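Local coordinates for conserved hypothetical protein (PDB 2FEX), which is of unknown function but belongs to the DJ-1/PfpI family, many of whose members carry a reactive cysteine at a sharp turn between a strand and a helix, at residues 99-104 and 119-124; 104-109 and 127-132; 111-116 and 150-155. All blocks are in the same frame, centred on the assembly; numbering follows the deposited sequence. Where two conformers were deposited one is given.

Interaction 1 (99-104 and 119-124)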
ATOM      1  N   GLY A  99      14.284  -6.257  -2.942  1.00 12.79           N
ATOM      2  CA  GLY A  99      13.988  -5.080  -3.764  1.00 11.87           C
ATOM      3  C   GLY A  99      12.876  -5.412  -4.727  1.00 12.73           C
ATOM      4  O   GLY A  99      12.857  -6.498  -5.307  1.00 12.89           O
ATOM      5  N   ILE A 100      11.956  -4.450  -4.874  1.00 10.74           N
ATOM      6  CA  ILE A 100      10.794  -4.631  -5.763  1.00 11.51           C
ATOM      7  C   ILE A 100      10.762  -3.518  -6.825  1.00 13.31           C
ATOM      8  O   ILE A 100      11.184  -2.314  -6.582  1.00 13.51           O
ATOM      9  CB  ILE A 100       9.509  -4.724  -4.905  1.00 11.86           C
ATOM     10  CG1 ILE A 100       8.263  -4.821  -5.810  1.00 11.81           C
ATOM     11  CG2 ILE A 100       9.403  -3.460  -3.969  1.00 10.61           C
ATOM     12  CD1 ILE A 100       7.003  -5.338  -4.999  1.00 12.15           C
ATOM     13  N   CYS A 101      10.291  -3.897  -8.001  1.00 12.27           N
ATOM     14  CA  CYS A 101      10.009  -2.934  -9.074  1.00 14.02           C
ATOM     15  C   CYS A 101      11.338  -2.222  -9.491  1.00 13.51           C
ATOM     16  O   CYS A 101      12.384  -2.901  -9.704  1.00 12.58           O
ATOM     17  CB  CYS A 101       8.909  -1.944  -8.568  1.00 15.08           C
ATOM     18  SG  CYS A 101       8.121  -0.852  -9.787  1.00 17.00           S
ATOM     19  N   ALA A 102      11.330  -0.880  -9.581  1.00 12.68           N
ATOM     20  CA  ALA A 102      12.587  -0.189  -9.996  1.00 13.01           C
ATOM     21  C   ALA A 102      13.728  -0.484  -9.039  1.00 12.76           C
ATOM     22  O   ALA A 102      14.933  -0.476  -9.435  1.00 14.87           O
ATOM     23  CB  ALA A 102      12.371   1.345 -10.146  1.00 14.10           C
ATOM     24  N   ALA A 103      13.377  -0.755  -7.769  1.00 11.60           N
ATOM     25  CA  ALA A 103      14.441  -1.083  -6.792  1.00 12.47           C
ATOM     26  C   ALA A 103      15.094  -2.437  -7.066  1.00 12.94           C
ATOM     27  O   ALA A 103      16.241  -2.656  -6.669  1.00 13.24           O
ATOM     28  CB  ALA A 103      13.897  -0.988  -5.327  1.00 13.53           C
ATOM     29  N   ALA A 104      14.352  -3.352  -7.685  1.00 13.47           N
ATOM     30  CA  ALA A 104      14.989  -4.631  -8.069  1.00 12.59           C
ATOM     31  C   ALA A 104      16.072  -4.389  -9.108  1.00 14.15           C
ATOM     32  O   ALA A 104      17.135  -4.984  -9.021  1.00 12.67           O
ATOM     33  CB  ALA A 104      13.947  -5.648  -8.625  1.00 13.00           C
ATOM     34  N   THR A 119      14.099 -11.888 -10.182  1.00 14.02           N
ATOM     35  CA  THR A 119      13.226 -11.398 -11.219  1.00 14.09           C
ATOM     36  C   THR A 119      13.195  -9.856 -11.078  1.00 13.54           C
ATOM     37  O   THR A 119      14.078  -9.253 -10.420  1.00 14.28           O
ATOM     38  CB  THR A 119      11.821 -12.038 -11.146  1.00 14.56           C
ATOM     39  OG1 THR A 119      11.049 -11.728 -12.330  1.00 14.87           O
ATOM     40  CG2 THR A 119      11.070 -11.605  -9.845  1.00 14.55           C
ATOM     41  N   GLY A 120      12.251  -9.244 -11.780  1.00 13.31           N
ATOM     42  CA  GLY A 120      12.209  -7.760 -11.827  1.00 13.75           C
ATOM     43  C   GLY A 120      10.993  -7.381 -12.644  1.00 13.35           C
ATOM     44  O   GLY A 120      10.111  -8.237 -12.983  1.00 13.41           O
ATOM     45  N   ASN A 121      10.927  -6.112 -13.020  1.00 13.15           N
ATOM     46  CA  ASN A 121       9.814  -5.702 -13.893  1.00 14.01           C
ATOM     47  C   ASN A 121       9.963  -6.281 -15.287  1.00 15.01           C
ATOM     48  O   ASN A 121       8.937  -6.570 -15.951  1.00 16.63           O
ATOM     49  CB  ASN A 121       9.770  -4.183 -13.987  1.00 15.05           C
ATOM     50  CG  ASN A 121       9.222  -3.558 -12.729  1.00 16.79           C
ATOM     51  OD1 ASN A 121       8.470  -4.205 -11.979  1.00 15.56           O
ATOM     52  ND2 ASN A 121       9.616  -2.284 -12.474  1.00 17.33           N
ATOM     53  N   ALA A 122      11.217  -6.420 -15.718  1.00 15.40           N
ATOM     54  CA  ALA A 122      11.580  -7.027 -17.008  1.00 15.98           C
ATOM     55  C   ALA A 122      13.091  -7.256 -17.028  1.00 16.51           C
ATOM     56  O   ALA A 122      13.845  -6.513 -16.341  1.00 15.34           O
ATOM     57  CB  ALA A 122      11.234  -6.045 -18.139  1.00 18.39           C
ATOM     58  N   LEU A 123      13.530  -8.219 -17.841  1.00 16.19           N
ATOM     59  CA  LEU A 123      14.980  -8.446 -17.946  1.00 15.37           C
ATOM     60  C   LEU A 123      15.656  -7.140 -18.447  1.00 15.95           C
ATOM     61  O   LEU A 123      16.736  -6.763 -17.975  1.00 15.89           O
ATOM     62  CB  LEU A 123      15.288  -9.592 -18.924  1.00 16.22           C
ATOM     63  CG  LEU A 123      16.767  -9.857 -19.241  1.00 17.90           C
ATOM     64  CD1 LEU A 123      17.612 -10.078 -18.032  1.00 18.05           C
ATOM     65  CD2 LEU A 123      16.804 -11.072 -20.175  1.00 19.93           C
ATOM     66  N   ALA A 124      14.990  -6.448 -19.385  1.00 17.48           N
ATOM     67  CA  ALA A 124      15.606  -5.227 -19.988  1.00 17.07           C
ATOM     68  C   ALA A 124      15.781  -4.105 -18.933  1.00 17.07           C
ATOM     69  O   ALA A 124      16.734  -3.289 -19.016  1.00 17.22           O
ATOM     70  CB  ALA A 124      14.760  -4.726 -21.134  1.00 18.75           C
TER
HETATM   71  O   HOH W   1      12.866  -4.361 -11.972  1.00 14.58           O
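The carboxamide of Asn-121 lies against Cys-101, and Asn-121 ND2 donates to Cys-101 SG at 3.4 Å. The bond is nearly straight, with 169° at the hydrogen, and the sulfur sits close to the amide plane, so one N-H points squarely at it. The rest of the amide runs alongside the cysteine backbone: Asn-121 OD1 is 3.5 Å from Cys-101 CA, and Asn-121 ND2 is 3.4 Å from Cys-101 C. A chi1 of -168° turns SG away from the backbone N and beside the carbonyl carbon, so ND2 meets both sulfur and carbonyl carbon. A water ties the two backbones together, donating to Cys-101 O at 2.7 Å and accepting from Asn-121 N at 2.8 Å. Cys-101 O therefore has two partners, the second being Ala-104 N in the first turn of the helix. Beyond the water only van der Waals contact remains: the Ala-104 methyl, CB, rests 4.0 Å from Thr-119 O and slightly farther from Gly-120 CA.

A second shell surrounds both partners. Gly-155 N donates to Asn-121 OD1, holding the rotation of the amide, and the side chain of Glu-16 packs on Cys-101. Thr-119 is bound through OG1 to Arg-139 O and through its carbonyl to His-126 NE2. Cys-101 itself has a positive phi (62°) right before the helix, and with Gly-99 and Ala-103 it fits the GxCxA nucleophile elbow, consistent with the reactive-cysteine turn of the DJ-1 superfamily; whether this cysteine reacts here is not established.

The turn joins strand 96-100 to helix 102-109. Its strand pairs with 150-153, helix 74-77 touches Ala-102 and Ala-103 through Trp-75, and the loop bearing Asn-121 leads straight into helix 123-127.

Interaction 2 (104-109 and 127-132)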
ATOM      1  N   ALA A 104      14.352  -3.352  -7.685  1.00 13.47           N
ATOM      2  CA  ALA A 104      14.989  -4.631  -8.069  1.00 12.59           C
ATOM      3  C   ALA A 104      16.072  -4.389  -9.108  1.00 14.15           C
ATOM      4  O   ALA A 104      17.135  -4.984  -9.021  1.00 12.67           O
ATOM      5  CB  ALA A 104      13.947  -5.648  -8.625  1.00 13.00           C
ATOM      6  N   SER A 105      15.824  -3.517 -10.078  1.00 12.49           N
ATOM      7  CA  SER A 105      16.864  -3.227 -11.088  1.00 13.06           C
ATOM      8  C   SER A 105      18.024  -2.451 -10.433  1.00 13.20           C
ATOM      9  O   SER A 105      19.180  -2.691 -10.766  1.00 14.56           O
ATOM     10  CB  SER A 105      16.242  -2.434 -12.241  1.00 13.44           C
ATOM     11  OG  SER A 105      15.267  -3.270 -12.913  1.00 13.57           O
ATOM     12  N   ALA A 106      17.707  -1.552  -9.505  1.00 13.59           N
ATOM     13  CA  ALA A 106      18.780  -0.897  -8.768  1.00 14.93           C
ATOM     14  C   ALA A 106      19.667  -1.909  -8.025  1.00 13.78           C
ATOM     15  O   ALA A 106      20.918  -1.756  -8.039  1.00 15.02           O
ATOM     16  CB  ALA A 106      18.190   0.170  -7.812  1.00 14.46           C
ATOM     17  N   LEU A 107      19.065  -2.960  -7.413  1.00 14.74           N
ATOM     18  CA  LEU A 107      19.871  -4.022  -6.791  1.00 13.84           C
ATOM     19  C   LEU A 107      20.750  -4.710  -7.836  1.00 14.71           C
ATOM     20  O   LEU A 107      21.903  -4.987  -7.576  1.00 15.80           O
ATOM     21  CB  LEU A 107      18.988  -5.074  -6.136  1.00 14.56           C
ATOM     22  CG  LEU A 107      18.300  -4.632  -4.853  1.00 16.25           C
ATOM     23  CD1 LEU A 107      17.617  -5.863  -4.297  1.00 14.56           C
ATOM     24  CD2 LEU A 107      19.354  -4.091  -3.794  1.00 16.27           C
ATOM     25  N   GLY A 108      20.202  -4.967  -9.025  1.00 14.38           N
ATOM     26  CA  GLY A 108      21.045  -5.524 -10.096  1.00 15.30           C
ATOM     27  C   GLY A 108      22.272  -4.643 -10.343  1.00 15.11           C
ATOM     28  O   GLY A 108      23.357  -5.127 -10.637  1.00 16.75           O
ATOM     29  N   GLY A 109      22.112  -3.328 -10.201  1.00 15.31           N
ATOM     30  CA  GLY A 109      23.239  -2.382 -10.444  1.00 17.19           C
ATOM     31  C   GLY A 109      24.339  -2.428  -9.367  1.00 17.83           C
ATOM     32  O   GLY A 109      25.466  -1.971  -9.605  1.00 19.53           O
ATOM     33  N   LYS A 127      18.986  -4.929 -17.291  1.00 14.76           N
ATOM     34  CA  LYS A 127      20.087  -4.756 -18.256  1.00 16.64           C
ATOM     35  C   LYS A 127      20.424  -3.290 -18.476  1.00 15.75           C
ATOM     36  O   LYS A 127      21.511  -2.985 -19.019  1.00 19.92           O
ATOM     37  CB  LYS A 127      19.778  -5.497 -19.598  1.00 17.04           C
ATOM     38  CG  LYS A 127      19.869  -7.039 -19.401  1.00 18.63           C
ATOM     39  CD  LYS A 127      19.603  -7.857 -20.687  1.00 20.62           C
ATOM     40  CE  LYS A 127      20.581  -7.539 -21.796  1.00 28.65           C
ATOM     41  NZ  LYS A 127      21.921  -8.121 -21.576  1.00 34.10           N
ATOM     42  N   ALA A 128      19.519  -2.392 -18.083  1.00 16.71           N
ATOM     43  CA  ALA A 128      19.797  -0.912 -18.183  1.00 18.51           C
ATOM     44  C   ALA A 128      20.978  -0.538 -17.275  1.00 19.06           C
ATOM     45  O   ALA A 128      21.610   0.505 -17.491  1.00 19.59           O
ATOM     46  CB  ALA A 128      18.608  -0.128 -17.826  1.00 18.85           C
ATOM     47  N   TYR A 129      21.262  -1.386 -16.276  1.00 18.00           N
ATOM     48  CA  TYR A 129      22.439  -1.197 -15.379  1.00 17.99           C
ATOM     49  C   TYR A 129      23.666  -2.008 -15.854  1.00 18.52           C
ATOM     50  O   TYR A 129      23.656  -3.252 -15.827  1.00 17.97           O
ATOM     51  CB  TYR A 129      22.037  -1.678 -13.958  1.00 17.12           C
ATOM     52  CG  TYR A 129      21.060  -0.755 -13.276  1.00 16.46           C
ATOM     53  CD1 TYR A 129      21.521   0.213 -12.373  1.00 16.89           C
ATOM     54  CD2 TYR A 129      19.683  -0.820 -13.549  1.00 12.81           C
ATOM     55  CE1 TYR A 129      20.623   1.090 -11.747  1.00 16.38           C
ATOM     56  CE2 TYR A 129      18.760   0.066 -12.938  1.00 15.74           C
ATOM     57  CZ  TYR A 129      19.264   1.016 -12.022  1.00 18.53           C
ATOM     58  OH  TYR A 129      18.378   1.883 -11.435  1.00 18.46           O
ATOM     59  N   PRO A 130      24.769  -1.329 -16.264  1.00 21.10           N
ATOM     60  CA  PRO A 130      25.940  -2.083 -16.765  1.00 21.76           C
ATOM     61  C   PRO A 130      26.562  -3.071 -15.793  1.00 20.59           C
ATOM     62  O   PRO A 130      27.137  -4.078 -16.208  1.00 22.26           O
ATOM     63  CB  PRO A 130      26.977  -0.981 -17.132  1.00 24.61           C
ATOM     64  CG  PRO A 130      26.333   0.263 -16.919  1.00 22.84           C
ATOM     65  CD  PRO A 130      24.947   0.122 -16.318  1.00 20.70           C
ATOM     66  N   ALA A 131      26.409  -2.833 -14.489  1.00 19.86           N
ATOM     67  CA  ALA A 131      26.940  -3.770 -13.495  1.00 19.66           C
ATOM     68  C   ALA A 131      26.130  -5.059 -13.371  1.00 19.58           C
ATOM     69  O   ALA A 131      26.575  -5.990 -12.706  1.00 20.53           O
ATOM     70  CB  ALA A 131      27.102  -3.061 -12.072  1.00 20.03           C
ATOM     71  N   TYR A 132      24.924  -5.089 -13.965  1.00 17.52           N
ATOM     72  CA  TYR A 132      24.089  -6.284 -13.835  1.00 17.85           C
ATOM     73  C   TYR A 132      24.635  -7.359 -14.752  1.00 19.86           C
ATOM     74  O   TYR A 132      24.621  -7.205 -15.965  1.00 21.07           O
ATOM     75  CB  TYR A 132      22.675  -5.939 -14.260  1.00 16.82           C
ATOM     76  CG  TYR A 132      21.800  -7.149 -14.381  1.00 16.40           C
ATOM     77  CD1 TYR A 132      21.368  -7.829 -13.243  1.00 18.55           C
ATOM     78  CD2 TYR A 132      21.364  -7.579 -15.649  1.00 16.71           C
ATOM     79  CE1 TYR A 132      20.520  -8.954 -13.358  1.00 16.04           C
ATOM     80  CE2 TYR A 132      20.508  -8.692 -15.805  1.00 16.13           C
ATOM     81  CZ  TYR A 132      20.087  -9.379 -14.653  1.00 17.51           C
ATOM     82  OH  TYR A 132      19.235 -10.448 -14.830  1.00 16.65           O
TER
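Tyr-129 lays one face of its ring over the helix, and the aromatic contacts centre on it. Ala-106 CA makes a CH-pi contact 4.2 Å from the ring centroid, 28° off the normal. The carbonyl oxygen of Ser-105 comes over the same face, 3.4 Å above the plane and displaced toward the rim at CD2; this oxygen also accepts the helical bond from Gly-109 N. CG stands anti to the carbonyl carbon of Tyr-129 (chi1 -71°), which brings the ring face down on the backbone of Ser-105 and Ala-106.

Apolar packing extends from the same ring. Ser-105 CB approaches Tyr-129 CE2 at 3.6 Å, and Gly-109 CA comes within 3.7 Å of Tyr-129 CD1, an approach helped by the absence of a side chain on the glycine. Helix 102-109 is the one that follows the presumed nucleophile elbow, and the pair Gly-108 and Gly-109 near its end lets a type I turn, Tyr-129 to Tyr-132, dock directly on backbone.

Two helix carbonyls touch the turn, which is closed by its own bond from Tyr-132 N to Tyr-129 O. Tyr-132 CA makes a bent C-H...O contact with Gly-108 O, 3.5 Å away and 125° at the hydrogen, while Ala-131 CB lies 3.2 Å from Gly-109 O.

Polar side-chain ends find their partners farther out: Ser-105 OG bonds to His-126 ND1, and Tyr-132 OH to His-118 NE2. Trp-75 of helix 74-77 touches both Ala-106 and Tyr-129.

Interaction 3 (111-116 and 150-155)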
ATOM      1  N   GLY A 111      25.413  -5.368  -8.353  1.00 17.68           N
ATOM      2  CA  GLY A 111      26.039  -6.681  -8.584  1.00 18.85           C
ATOM      3  C   GLY A 111      25.430  -7.835  -7.786  1.00 17.92           C
ATOM      4  O   GLY A 111      25.783  -9.012  -8.036  1.00 18.46           O
ATOM      5  N   VAL A 112      24.514  -7.533  -6.846  1.00 18.08           N
ATOM      6  CA  VAL A 112      23.996  -8.555  -5.937  0.50 17.18           C
ATOM      7  C   VAL A 112      23.127  -9.621  -6.643  1.00 18.01           C
ATOM      8  O   VAL A 112      22.843 -10.698  -6.091  1.00 18.86           O
ATOM      9  CB  VAL A 112      23.241  -7.893  -4.757  0.50 17.53           C
ATOM     10  CG1 VAL A 112      21.848  -7.375  -5.183  0.50 16.58           C
ATOM     11  CG2 VAL A 112      23.159  -8.837  -3.597  0.50 16.62           C
ATOM     12  N   LEU A 113      22.659  -9.300  -7.859  1.00 16.02           N
ATOM     13  CA  LEU A 113      21.846 -10.293  -8.598  1.00 16.08           C
ATOM     14  C   LEU A 113      22.699 -11.171  -9.533  1.00 17.89           C
ATOM     15  O   LEU A 113      22.155 -11.942 -10.301  1.00 18.37           O
ATOM     16  CB  LEU A 113      20.737  -9.602  -9.402  1.00 16.79           C
ATOM     17  CG  LEU A 113      19.876  -8.645  -8.614  1.00 15.18           C
ATOM     18  CD1 LEU A 113      18.727  -8.050  -9.483  1.00 15.07           C
ATOM     19  CD2 LEU A 113      19.338  -9.343  -7.348  1.00 15.53           C
ATOM     20  N   ASN A 114      24.034 -11.011  -9.517  1.00 18.18           N
ATOM     21  CA  ASN A 114      24.867 -11.715 -10.530  1.00 20.08           C
ATOM     22  C   ASN A 114      24.859 -13.248 -10.407  1.00 20.39           C
ATOM     23  O   ASN A 114      25.034 -13.955 -11.416  1.00 20.84           O
ATOM     24  CB  ASN A 114      26.310 -11.236 -10.468  1.00 19.28           C
ATOM     25  CG  ASN A 114      26.502  -9.795 -10.981  1.00 20.43           C
ATOM     26  OD1 ASN A 114      25.553  -9.123 -11.430  1.00 21.08           O
ATOM     27  ND2 ASN A 114      27.765  -9.287 -10.856  1.00 23.43           N
ATOM     28  N   ASP A 115      24.708 -13.718  -9.163  1.00 20.74           N
ATOM     29  CA  ASP A 115      24.951 -15.061  -8.694  0.50 23.25           C
ATOM     30  C   ASP A 115      23.710 -15.751  -8.085  1.00 22.83           C
ATOM     31  O   ASP A 115      23.841 -16.816  -7.492  1.00 23.86           O
ATOM     32  CB  ASP A 115      26.026 -14.945  -7.589  0.50 23.47           C
ATOM     33  CG  ASP A 115      25.593 -14.013  -6.401  0.50 25.14           C
ATOM     34  OD1 ASP A 115      24.861 -12.955  -6.551  0.50 20.54           O
ATOM     35  OD2 ASP A 115      26.023 -14.348  -5.265  0.50 30.68           O
ATOM     36  N   VAL A 116      22.550 -15.099  -8.134  1.00 21.28           N
ATOM     37  CA  VAL A 116      21.340 -15.649  -7.527  1.00 19.62           C
ATOM     38  C   VAL A 116      20.182 -15.576  -8.485  1.00 18.75           C
ATOM     39  O   VAL A 116      20.114 -14.662  -9.325  1.00 19.08           O
ATOM     40  CB  VAL A 116      20.946 -14.919  -6.215  1.00 18.58           C
ATOM     41  CG1 VAL A 116      22.041 -15.186  -5.145  1.00 21.82           C
ATOM     42  CG2 VAL A 116      20.737 -13.409  -6.457  1.00 17.09           C
ATOM     43  N   VAL A 150      18.457 -13.055  -1.218  1.00 15.07           N
ATOM     44  CA  VAL A 150      17.998 -11.894  -1.962  1.00 14.23           C
ATOM     45  C   VAL A 150      16.590 -12.190  -2.476  1.00 15.22           C
ATOM     46  O   VAL A 150      16.330 -13.214  -3.129  1.00 14.24           O
ATOM     47  CB  VAL A 150      18.950 -11.641  -3.189  1.00 14.53           C
ATOM     48  CG1 VAL A 150      18.414 -10.492  -4.098  1.00 17.51           C
ATOM     49  CG2 VAL A 150      20.381 -11.325  -2.696  1.00 15.40           C
ATOM     50  N   VAL A 151      15.670 -11.283  -2.186  1.00 12.83           N
ATOM     51  CA  VAL A 151      14.306 -11.411  -2.665  1.00 13.48           C
ATOM     52  C   VAL A 151      14.062 -10.278  -3.690  1.00 13.20           C
ATOM     53  O   VAL A 151      14.378  -9.102  -3.438  1.00 12.70           O
ATOM     54  CB  VAL A 151      13.297 -11.267  -1.502  1.00 13.85           C
ATOM     55  CG1 VAL A 151      11.841 -11.168  -2.057  1.00 15.20           C
ATOM     56  CG2 VAL A 151      13.425 -12.530  -0.568  1.00 15.69           C
ATOM     57  N   THR A 152      13.495 -10.628  -4.836  1.00 13.40           N
ATOM     58  CA  THR A 152      13.179  -9.648  -5.853  1.00 12.87           C
ATOM     59  C   THR A 152      11.748  -9.880  -6.383  1.00 13.63           C
ATOM     60  O   THR A 152      11.211 -10.969  -6.285  1.00 13.37           O
ATOM     61  CB  THR A 152      14.209  -9.685  -7.029  1.00 13.10           C
ATOM     62  OG1 THR A 152      14.335 -11.046  -7.480  1.00 13.62           O
ATOM     63  CG2 THR A 152      15.584  -9.092  -6.551  1.00 14.36           C
ATOM     64  N   ALA A 153      11.158  -8.810  -6.927  1.00 12.42           N
ATOM     65  CA  ALA A 153       9.813  -8.857  -7.507  1.00 12.48           C
ATOM     66  C   ALA A 153       9.592  -7.685  -8.416  1.00 13.05           C
ATOM     67  O   ALA A 153      10.267  -6.649  -8.315  1.00 12.61           O
ATOM     68  CB  ALA A 153       8.789  -8.789  -6.379  1.00 13.24           C
ATOM     69  N   ALA A 154       8.612  -7.878  -9.307  1.00 13.63           N
ATOM     70  CA  ALA A 154       8.128  -6.785 -10.149  1.00 12.46           C
ATOM     71  C   ALA A 154       7.189  -5.955  -9.226  1.00 12.55           C
ATOM     72  O   ALA A 154       6.644  -6.492  -8.219  1.00 12.48           O
ATOM     73  CB  ALA A 154       7.349  -7.385 -11.278  1.00 12.16           C
ATOM     74  N   GLY A 155       6.949  -4.717  -9.631  1.00 13.52           N
ATOM     75  CA  GLY A 155       6.011  -3.861  -8.916  1.00 12.98           C
ATOM     76  C   GLY A 155       4.599  -4.439  -8.889  1.00 13.32           C
ATOM     77  O   GLY A 155       3.827  -4.105  -7.996  1.00 14.04           O
TER
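Thr-152 meets the loop with its methyl and spends its hydroxyl on a neighbouring backbone: Thr-152 OG1 takes the hydrogen of Thr-119 N. This buried hydroxyl is thereby satisfied, and the bond pins the chain that follows the loop to the strand. A chi1 of 51° sets OG1 between the backbone N and the carbonyl carbon and leaves Thr-152 CG2 to meet Leu-113 CD2 tip to tip, at 3.8 Å.

The other contacts are purely apolar and gather round Val-150, the residue that gives most surface to this contact. Leu-113 CD2 touches Val-150 CG1 at 3.6 Å, the two side chains crossing at about a right angle; one methyl of the leucine thus bridges Val-150 and Thr-152. Val-116 also crosses Val-150 nearly perpendicularly, its CG2 lying 4.1 Å from Val-150 CB. Val-112 was modelled in two conformers, and in one of them its CG2 is 3.8 Å from Val-150 CG2, a less certain contact.

The loop begins with a tight fold: Gly-111, with positive phi, breaks away after helix 102-109, and a type I turn from Gly-111 to Asn-114 closes with Asn-114 N bonded to Gly-111 O. Extended strand alternation directs Val-150 and Thr-152 to the loop, while Val-151 points away from it.

Strand 150-153 runs parallel to 96-100 on one flank and antiparallel to 145-147 on the other. His-118 packs on Leu-113 and Thr-152. Arg-91 of helix 84-92 packs on Val-112 and Val-150, while Val-112 and Leu-113 also touch helix 102-109.

Overall arrangement
Interaction 3 is fully buried and almost entirely aliphatic, seating the loop after helix 102-109 on the sheet. Interactions 1 and 2 are only partly buried. Both use helix 102-109, interaction 1 near its start and interaction 2 farther along: the start carries the polar, water-bridged contact at the cysteine turn, the later part a tyrosine and a beta turn laid mostly on backbone, without a hydrogen bond across. Strands 96-100 and 150-153, neighbours in the sheet, join interactions 1 and 3, with Cys-101 N bonded to Ala-153 O. Leu-113 CD1 links 3 to 2 by packing against Gly-108 N. The segments of all three alternate along the chain.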